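Local coordinates for sporozoite microneme protein essential for cell traversal (Plasmodium berghei, PDB 4U5A) that probably supports the passage of Plasmodium sporozoites through host cells and folds as a four-helix bundle, at residues L17-S22 with I71-I76; A27-I32 with E63-I68; K99-F104 with N190-K195. All blocks are in the same frame, centred on the assembly; numbering follows the deposited sequence.

Contact 1. Residues L17-S22 with I71-I76; sequences LSDDFS and ILRSFI
Arg73 reaches over from helix 59-84 and offers one terminal nitrogen to two acceptors on helix 10-39. Arg73 NH2 donates to Ser22 OG at 2.7 Å in an almost straight bond, 170°, and to Asp19 OD1 at 3.1 Å. The second bond belongs to a salt bridge that meets the carboxylate on its anti side; NH1 adds a weak bond to the same oxygen. Both acceptors of NH2 lie close to the guanidinium plane, while Ser18 CB sits over one face of the group. Arg73 starts with CG anti to the backbone N and then bends at chi3 (-72°), which brings the guanidinium across to Ser22 and Asp19. Ser22 OG is also hydrogen-bonded to Asp69.

Leu72 CD2 lies 3.4 Å from Phe21 CG, and Leu72 CG is above one face of that ring, toward its rim. One turn on, Ile76 CD1 packs on Leu17 CB at 3.6 Å and beside the Ser18 hydroxyl. The segments run antiparallel at 177°, their axes 9.5 Å apart.

The chemistry is divided: a salt bridge and a serine bond on the outer side probably fix the guanidinium's orientation, beside an apolar strip whose Phe21 and Leu72 pack on Cys102 of helix 88-126.

Contact 2. Residues A27-I32 with E63-I68; sequences ATKQTI and EKLNII
Leu65 points into helix 10-39, and three side chains of that helix meet it from different directions. Ile32 comes end on: its CD1 and Leu65 CD1 reach toward each other, tip to tip, and stand 3.7 Å apart. Thr28 lies across the leucine at about a right angle, with its methyl CG2 3.8 Å from Leu65 CD1. That methyl is anti to the backbone N, while the hydroxyl lies beside the N and is hydrogen-bonded to Asp24 O within its own helix. The threonine thus presents its apolar branch to the contact.

Lys29 runs alongside Leu65 in the opposite direction. Lys29 CG is 3.5 Å from Leu65 CD1, so the aliphatic part of the lysine closes over the leucine. A bend at chi3 (-77°) then carries the amine away from the leucine to Asn66, one residue further on. The two polar side chains meet at about a right angle, and Lys29 NZ donates to Asn66 OD1 in the carbonyl plane, on a lone pair. Lys29 NZ and Asn66 OD1 are modelled 2.5 Å apart, a value to be taken as doubtful. One lysine thus serves both layers, with carbons on the apolar side and the ammonium group at the partly exposed margin.

Beyond the pair, Leu65 also packs on Ile25 of helix 10-39 and on Leu109 of helix 88-126, so its side chain belongs to the shared interior. The axes of the two segments lie 10.2 Å apart and are antiparallel at 171°. Leucine, isoleucine and a threonine methyl facing inward, bordered by a lysine-asparagine hydrogen bond, make up the interface of two neighbouring antiparallel helices in a four-helix bundle.

Contact 3. Residues K99-F104 with N190-K195; sequences KNVCNF and NDLQIK
Phe104 of helix 88-126 and Lys195 of helix 167-197 make the main contact, with the lysine laid over one face of the ring. Lys195 CE stands 3.8 Å from the centroid of the Phe104 ring and only 4° off its normal, an almost perfectly centred CH-pi contact. Its NZ lies 4.0 Å from the same centroid, 25° off the normal, which makes a cation-pi interaction displaced toward CZ. The aromatic face therefore meets both the polarised methylene next to the ammonium group and the ammonium itself. At the edge of the ring, near its plane, Asp191 CB approaches Phe104 CE2 at 4.2 Å. The aspartate thus borders the ring with a methylene group, one turn before Lys195.

Next to this pair, closer to the interior, Val101 meets Leu192. Val101 CG1 and Leu192 CD1 are 3.6 Å apart, and the two side chains cross at about a right angle. The other methyl of Val101, CG2, faces Lys195 CB, so the valine also flanks the root of the lysine that covers the ring.

Lys195 is extended through CE and turns only at chi4 (55°), which keeps CE and NZ both over the ring.

Further out, Leu192 also packs on Ile68 and Ile71 of helix 59-84, joining the apolar end of the contact to a third helix. The segment axes are 10.7 Å apart and nearly antiparallel. Buried valine and leucine within, with an aromatic ring and a lysine across the partly exposed margin, form the seam between two antiparallel helices of a four-helix bundle.

From the N terminus, helix 10-39 supplies the first halves of contacts 1 and 2, and helix 59-84, running back along it, supplies the second halves in reverse order. Contact 2 is therefore nested within the loop that contact 1 closes, and the two centres lie about 13 Å apart. Contact 3 opens later, in helix 88-126, and closes on helix 167-197, in series with the others. The pairs meet inside the bundle: Phe21 of contact 1 packs against Ile68 of contact 2, and contacts 1 and 2 each touch contact 3. Together the three contacts draw on all four long helices.

Contact 1. Residues L17-S22 with I71-I76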
# COMPACT_ATOMS: atom_id res chain seq x y z
N LEU A 17 -16.98 -8.66 -6.51
CA LEU A 17 -15.97 -7.63 -6.79
C LEU A 17 -15.59 -6.90 -5.50
O LEU A 17 -14.40 -6.77 -5.17
CB LEU A 17 -16.47 -6.65 -7.84
CG LEU A 17 -16.50 -7.16 -9.28
CD1 LEU A 17 -17.21 -6.18 -10.21
CD2 LEU A 17 -15.08 -7.41 -9.77
N SER A 18 -16.60 -6.45 -4.77
CA SER A 18 -16.37 -5.73 -3.52
C SER A 18 -15.59 -6.57 -2.51
O SER A 18 -14.59 -6.11 -1.93
CB SER A 18 -17.69 -5.28 -2.90
OG SER A 18 -18.31 -4.27 -3.68
N ASP A 19 -16.03 -7.81 -2.32
CA ASP A 19 -15.42 -8.70 -1.33
C ASP A 19 -13.97 -9.06 -1.66
O ASP A 19 -13.10 -9.04 -0.78
CB ASP A 19 -16.27 -9.96 -1.18
CG ASP A 19 -17.63 -9.69 -0.57
OD1 ASP A 19 -17.75 -8.71 0.21
OD2 ASP A 19 -18.59 -10.43 -0.86
N ASP A 20 -13.71 -9.37 -2.93
CA ASP A 20 -12.36 -9.67 -3.38
C ASP A 20 -11.45 -8.47 -3.17
O ASP A 20 -10.33 -8.61 -2.64
CB ASP A 20 -12.35 -10.07 -4.86
CG ASP A 20 -12.90 -11.46 -5.10
OD1 ASP A 20 -13.32 -12.11 -4.12
OD2 ASP A 20 -12.91 -11.89 -6.27
N PHE A 21 -11.92 -7.30 -3.57
CA PHE A 21 -11.13 -6.09 -3.40
C PHE A 21 -10.80 -5.88 -1.92
O PHE A 21 -9.67 -5.56 -1.57
CB PHE A 21 -11.86 -4.87 -3.96
CG PHE A 21 -11.03 -3.62 -3.98
CD1 PHE A 21 -10.00 -3.48 -4.89
CD2 PHE A 21 -11.28 -2.59 -3.08
CE1 PHE A 21 -9.23 -2.33 -4.92
CE2 PHE A 21 -10.51 -1.44 -3.10
CZ PHE A 21 -9.48 -1.31 -4.02
N SER A 22 -11.79 -6.09 -1.06
CA SER A 22 -11.59 -5.96 0.38
C SER A 22 -10.52 -6.92 0.89
O SER A 22 -9.65 -6.52 1.68
CB SER A 22 -12.90 -6.20 1.12
OG SER A 22 -13.81 -5.13 0.92
N ILE A 71 -14.30 3.29 -0.55
CA ILE A 71 -14.70 4.06 -1.72
C ILE A 71 -15.15 3.13 -2.85
O ILE A 71 -16.16 3.39 -3.51
CB ILE A 71 -13.57 4.99 -2.21
CG1 ILE A 71 -13.45 6.21 -1.30
CG2 ILE A 71 -13.84 5.48 -3.63
CD1 ILE A 71 -12.37 7.19 -1.71
N LEU A 72 -14.42 2.03 -3.04
CA LEU A 72 -14.78 1.11 -4.10
C LEU A 72 -16.07 0.38 -3.76
O LEU A 72 -16.93 0.20 -4.63
CB LEU A 72 -13.68 0.08 -4.33
CG LEU A 72 -14.04 -0.79 -5.54
CD1 LEU A 72 -13.27 -0.33 -6.78
CD2 LEU A 72 -13.89 -2.28 -5.29
N ARG A 73 -16.21 -0.03 -2.51
CA ARG A 73 -17.41 -0.74 -2.07
C ARG A 73 -18.63 0.17 -2.18
O ARG A 73 -19.71 -0.28 -2.58
CB ARG A 73 -17.26 -1.24 -0.64
CG ARG A 73 -18.40 -2.13 -0.18
CD ARG A 73 -18.12 -2.80 1.16
NE ARG A 73 -17.11 -3.85 1.04
CZ ARG A 73 -17.37 -5.10 0.67
NH1 ARG A 73 -18.61 -5.46 0.36
NH2 ARG A 73 -16.39 -5.99 0.59
N SER A 74 -18.45 1.44 -1.85
CA SER A 74 -19.54 2.40 -1.96
C SER A 74 -19.91 2.63 -3.41
O SER A 74 -21.09 2.79 -3.73
CB SER A 74 -19.15 3.73 -1.30
OG SER A 74 -19.36 3.70 0.10
N PHE A 75 -18.92 2.61 -4.29
CA PHE A 75 -19.18 2.81 -5.71
C PHE A 75 -20.00 1.68 -6.31
O PHE A 75 -20.97 1.91 -7.03
CB PHE A 75 -17.88 2.94 -6.49
CG PHE A 75 -18.07 3.00 -7.98
CD1 PHE A 75 -18.41 4.19 -8.60
CD2 PHE A 75 -17.94 1.86 -8.75
CE1 PHE A 75 -18.60 4.25 -9.97
CE2 PHE A 75 -18.13 1.91 -10.12
CZ PHE A 75 -18.46 3.11 -10.73
N ILE A 76 -19.60 0.44 -6.00
CA ILE A 76 -20.29 -0.74 -6.51
C ILE A 76 -21.74 -0.80 -6.03
O ILE A 76 -22.63 -1.15 -6.81
CB ILE A 76 -19.53 -2.02 -6.10
CG1 ILE A 76 -18.18 -2.06 -6.82
CG2 ILE A 76 -20.34 -3.26 -6.44
CD1 ILE A 76 -17.42 -3.35 -6.63

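Contact 2. Residues A27-I32 with E63-I68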
# COMPACT_ATOMS: atom_id res chain seq x y z
N ALA A 27 -4.96 -7.74 2.81
CA ALA A 27 -3.66 -8.38 2.63
C ALA A 27 -2.54 -7.34 2.53
O ALA A 27 -1.50 -7.45 3.20
CB ALA A 27 -3.67 -9.28 1.40
N THR A 28 -2.77 -6.32 1.70
CA THR A 28 -1.83 -5.20 1.59
C THR A 28 -1.59 -4.53 2.94
O THR A 28 -0.45 -4.22 3.31
CB THR A 28 -2.35 -4.15 0.59
OG1 THR A 28 -2.50 -4.75 -0.71
CG2 THR A 28 -1.38 -2.99 0.49
N LYS A 29 -2.68 -4.32 3.68
CA LYS A 29 -2.63 -3.71 5.00
C LYS A 29 -1.72 -4.52 5.91
O LYS A 29 -0.87 -3.96 6.60
CB LYS A 29 -4.03 -3.60 5.61
CG LYS A 29 -4.91 -2.53 4.99
CD LYS A 29 -6.02 -2.08 5.93
CE LYS A 29 -7.17 -3.08 5.98
NZ LYS A 29 -8.19 -2.65 6.98
N GLN A 30 -1.89 -5.84 5.89
CA GLN A 30 -1.06 -6.71 6.71
C GLN A 30 0.40 -6.64 6.28
O GLN A 30 1.29 -6.64 7.13
CB GLN A 30 -1.57 -8.16 6.64
CG GLN A 30 -0.80 -9.13 7.53
CD GLN A 30 -0.71 -8.66 8.98
OE1 GLN A 30 0.36 -8.69 9.58
NE2 GLN A 30 -1.83 -8.22 9.54
N THR A 31 0.65 -6.57 4.98
CA THR A 31 2.02 -6.44 4.48
C THR A 31 2.71 -5.18 5.03
O THR A 31 3.83 -5.25 5.55
CB THR A 31 2.07 -6.43 2.94
OG1 THR A 31 1.50 -7.64 2.43
CG2 THR A 31 3.50 -6.29 2.45
N ILE A 32 2.03 -4.04 4.91
CA ILE A 32 2.59 -2.77 5.38
C ILE A 32 2.76 -2.77 6.91
O ILE A 32 3.76 -2.26 7.45
CB ILE A 32 1.71 -1.59 4.95
CG1 ILE A 32 1.55 -1.59 3.42
CG2 ILE A 32 2.31 -0.27 5.41
CD1 ILE A 32 0.68 -0.46 2.89
N GLU A 63 -5.47 3.69 7.53
CA GLU A 63 -6.63 4.52 7.29
C GLU A 63 -6.82 4.80 5.80
O GLU A 63 -7.95 4.76 5.30
CB GLU A 63 -6.52 5.83 8.07
CG GLU A 63 -6.61 5.66 9.58
CD GLU A 63 -6.42 6.97 10.33
OE1 GLU A 63 -5.73 7.87 9.80
OE2 GLU A 63 -6.96 7.11 11.45
N LYS A 64 -5.72 5.04 5.10
CA LYS A 64 -5.77 5.32 3.67
C LYS A 64 -6.26 4.12 2.87
O LYS A 64 -6.97 4.27 1.88
CB LYS A 64 -4.39 5.75 3.17
CG LYS A 64 -3.88 7.05 3.76
CD LYS A 64 -4.69 8.23 3.26
CE LYS A 64 -4.23 9.54 3.89
NZ LYS A 64 -5.00 10.69 3.35
N LEU A 65 -5.89 2.93 3.32
CA LEU A 65 -6.29 1.71 2.63
C LEU A 65 -7.74 1.38 2.97
O LEU A 65 -8.45 0.77 2.17
CB LEU A 65 -5.36 0.56 2.99
CG LEU A 65 -3.92 0.74 2.48
CD1 LEU A 65 -3.06 -0.47 2.77
CD2 LEU A 65 -3.91 1.06 1.00
N ASN A 66 -8.19 1.78 4.15
CA ASN A 66 -9.59 1.61 4.52
C ASN A 66 -10.48 2.53 3.70
O ASN A 66 -11.63 2.21 3.41
CB ASN A 66 -9.79 1.87 6.02
CG ASN A 66 -9.35 0.69 6.89
OD1 ASN A 66 -9.23 -0.44 6.41
ND2 ASN A 66 -9.11 0.96 8.16
N ILE A 67 -9.92 3.67 3.30
CA ILE A 67 -10.62 4.62 2.44
C ILE A 67 -10.80 4.05 1.03
O ILE A 67 -11.90 4.06 0.48
CB ILE A 67 -9.85 5.96 2.35
CG1 ILE A 67 -9.83 6.66 3.72
CG2 ILE A 67 -10.46 6.88 1.30
CD1 ILE A 67 -9.10 7.98 3.72
N ILE A 68 -9.70 3.55 0.46
CA ILE A 68 -9.71 2.91 -0.85
C ILE A 68 -10.71 1.75 -0.90
O ILE A 68 -11.51 1.63 -1.83
CB ILE A 68 -8.31 2.40 -1.23
CG1 ILE A 68 -7.31 3.55 -1.26
CG2 ILE A 68 -8.34 1.68 -2.57
CD1 ILE A 68 -5.90 3.11 -1.56

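Contact 3. Residues K99-F104 with N190-K195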
# COMPACT_ATOMS: atom_id res chain seq x y z
N LYS A 99 -13.14 -4.20 -12.52
CA LYS A 99 -12.02 -5.12 -12.32
C LYS A 99 -10.69 -4.46 -12.69
O LYS A 99 -9.70 -4.59 -11.97
CB LYS A 99 -12.23 -6.39 -13.11
N ASN A 100 -10.68 -3.73 -13.81
CA ASN A 100 -9.47 -3.05 -14.26
C ASN A 100 -9.00 -1.98 -13.27
O ASN A 100 -7.81 -1.89 -12.98
CB ASN A 100 -9.69 -2.40 -15.63
CG ASN A 100 -9.80 -3.42 -16.75
OD1 ASN A 100 -9.39 -4.57 -16.61
ND2 ASN A 100 -10.33 -2.98 -17.89
N VAL A 101 -9.95 -1.20 -12.76
CA VAL A 101 -9.63 -0.17 -11.78
C VAL A 101 -9.02 -0.79 -10.52
O VAL A 101 -8.00 -0.32 -10.00
CB VAL A 101 -10.88 0.67 -11.41
CG1 VAL A 101 -10.60 1.56 -10.22
CG2 VAL A 101 -11.33 1.49 -12.60
N CYS A 102 -9.66 -1.86 -10.04
CA CYS A 102 -9.16 -2.58 -8.87
C CYS A 102 -7.73 -3.08 -9.09
O CYS A 102 -6.86 -2.90 -8.22
CB CYS A 102 -10.08 -3.75 -8.54
SG CYS A 102 -11.74 -3.27 -8.00
N ASN A 103 -7.49 -3.68 -10.25
CA ASN A 103 -6.15 -4.19 -10.56
C ASN A 103 -5.13 -3.07 -10.63
O ASN A 103 -3.99 -3.24 -10.19
CB ASN A 103 -6.17 -4.95 -11.88
CG ASN A 103 -6.93 -6.26 -11.80
OD1 ASN A 103 -7.13 -6.80 -10.72
ND2 ASN A 103 -7.36 -6.77 -12.95
N PHE A 104 -5.54 -1.92 -11.16
CA PHE A 104 -4.69 -0.74 -11.20
C PHE A 104 -4.25 -0.34 -9.79
O PHE A 104 -3.05 -0.19 -9.51
CB PHE A 104 -5.41 0.42 -11.90
CG PHE A 104 -4.76 1.76 -11.70
CD1 PHE A 104 -3.71 2.16 -12.51
CD2 PHE A 104 -5.22 2.63 -10.73
CE1 PHE A 104 -3.11 3.40 -12.34
CE2 PHE A 104 -4.64 3.87 -10.55
CZ PHE A 104 -3.58 4.25 -11.36
N ASN A 190 -6.89 9.74 -4.93
CA ASN A 190 -7.37 10.72 -5.89
C ASN A 190 -7.52 10.10 -7.28
O ASN A 190 -8.48 10.38 -7.99
CB ASN A 190 -6.44 11.93 -5.94
CG ASN A 190 -6.99 13.06 -6.79
OD1 ASN A 190 -7.99 13.69 -6.43
ND2 ASN A 190 -6.34 13.34 -7.91
N ASP A 191 -6.56 9.25 -7.66
CA ASP A 191 -6.63 8.55 -8.94
C ASP A 191 -7.83 7.60 -8.99
O ASP A 191 -8.48 7.47 -10.03
CB ASP A 191 -5.34 7.77 -9.20
CG ASP A 191 -4.15 8.68 -9.46
OD1 ASP A 191 -4.35 9.83 -9.89
OD2 ASP A 191 -3.00 8.22 -9.25
N LEU A 192 -8.11 6.95 -7.87
CA LEU A 192 -9.24 6.03 -7.76
C LEU A 192 -10.57 6.76 -7.94
O LEU A 192 -11.46 6.30 -8.64
CB LEU A 192 -9.21 5.31 -6.42
CG LEU A 192 -10.41 4.41 -6.10
CD1 LEU A 192 -10.51 3.26 -7.09
CD2 LEU A 192 -10.31 3.88 -4.68
N GLN A 193 -10.69 7.91 -7.29
CA GLN A 193 -11.92 8.70 -7.38
C GLN A 193 -12.12 9.26 -8.78
O GLN A 193 -13.25 9.47 -9.21
CB GLN A 193 -11.91 9.83 -6.35
CG GLN A 193 -12.29 9.37 -4.95
CD GLN A 193 -12.21 10.48 -3.92
OE1 GLN A 193 -11.39 11.40 -4.04
NE2 GLN A 193 -13.07 10.41 -2.91
N ILE A 194 -11.02 9.49 -9.49
CA ILE A 194 -11.09 9.98 -10.86
C ILE A 194 -11.51 8.86 -11.81
O ILE A 194 -12.40 9.04 -12.64
CB ILE A 194 -9.74 10.58 -11.31
CG1 ILE A 194 -9.50 11.91 -10.59
CG2 ILE A 194 -9.72 10.80 -12.81
CD1 ILE A 194 -8.17 12.56 -10.91
N LYS A 195 -10.87 7.70 -11.69
CA LYS A 195 -11.16 6.58 -12.58
C LYS A 195 -12.57 6.04 -12.39
O LYS A 195 -13.20 5.59 -13.34
CB LYS A 195 -10.14 5.46 -12.38
CG LYS A 195 -8.81 5.72 -13.05
CD LYS A 195 -7.87 4.53 -12.96
CE LYS A 195 -6.65 4.75 -13.84
NZ LYS A 195 -5.95 6.02 -13.50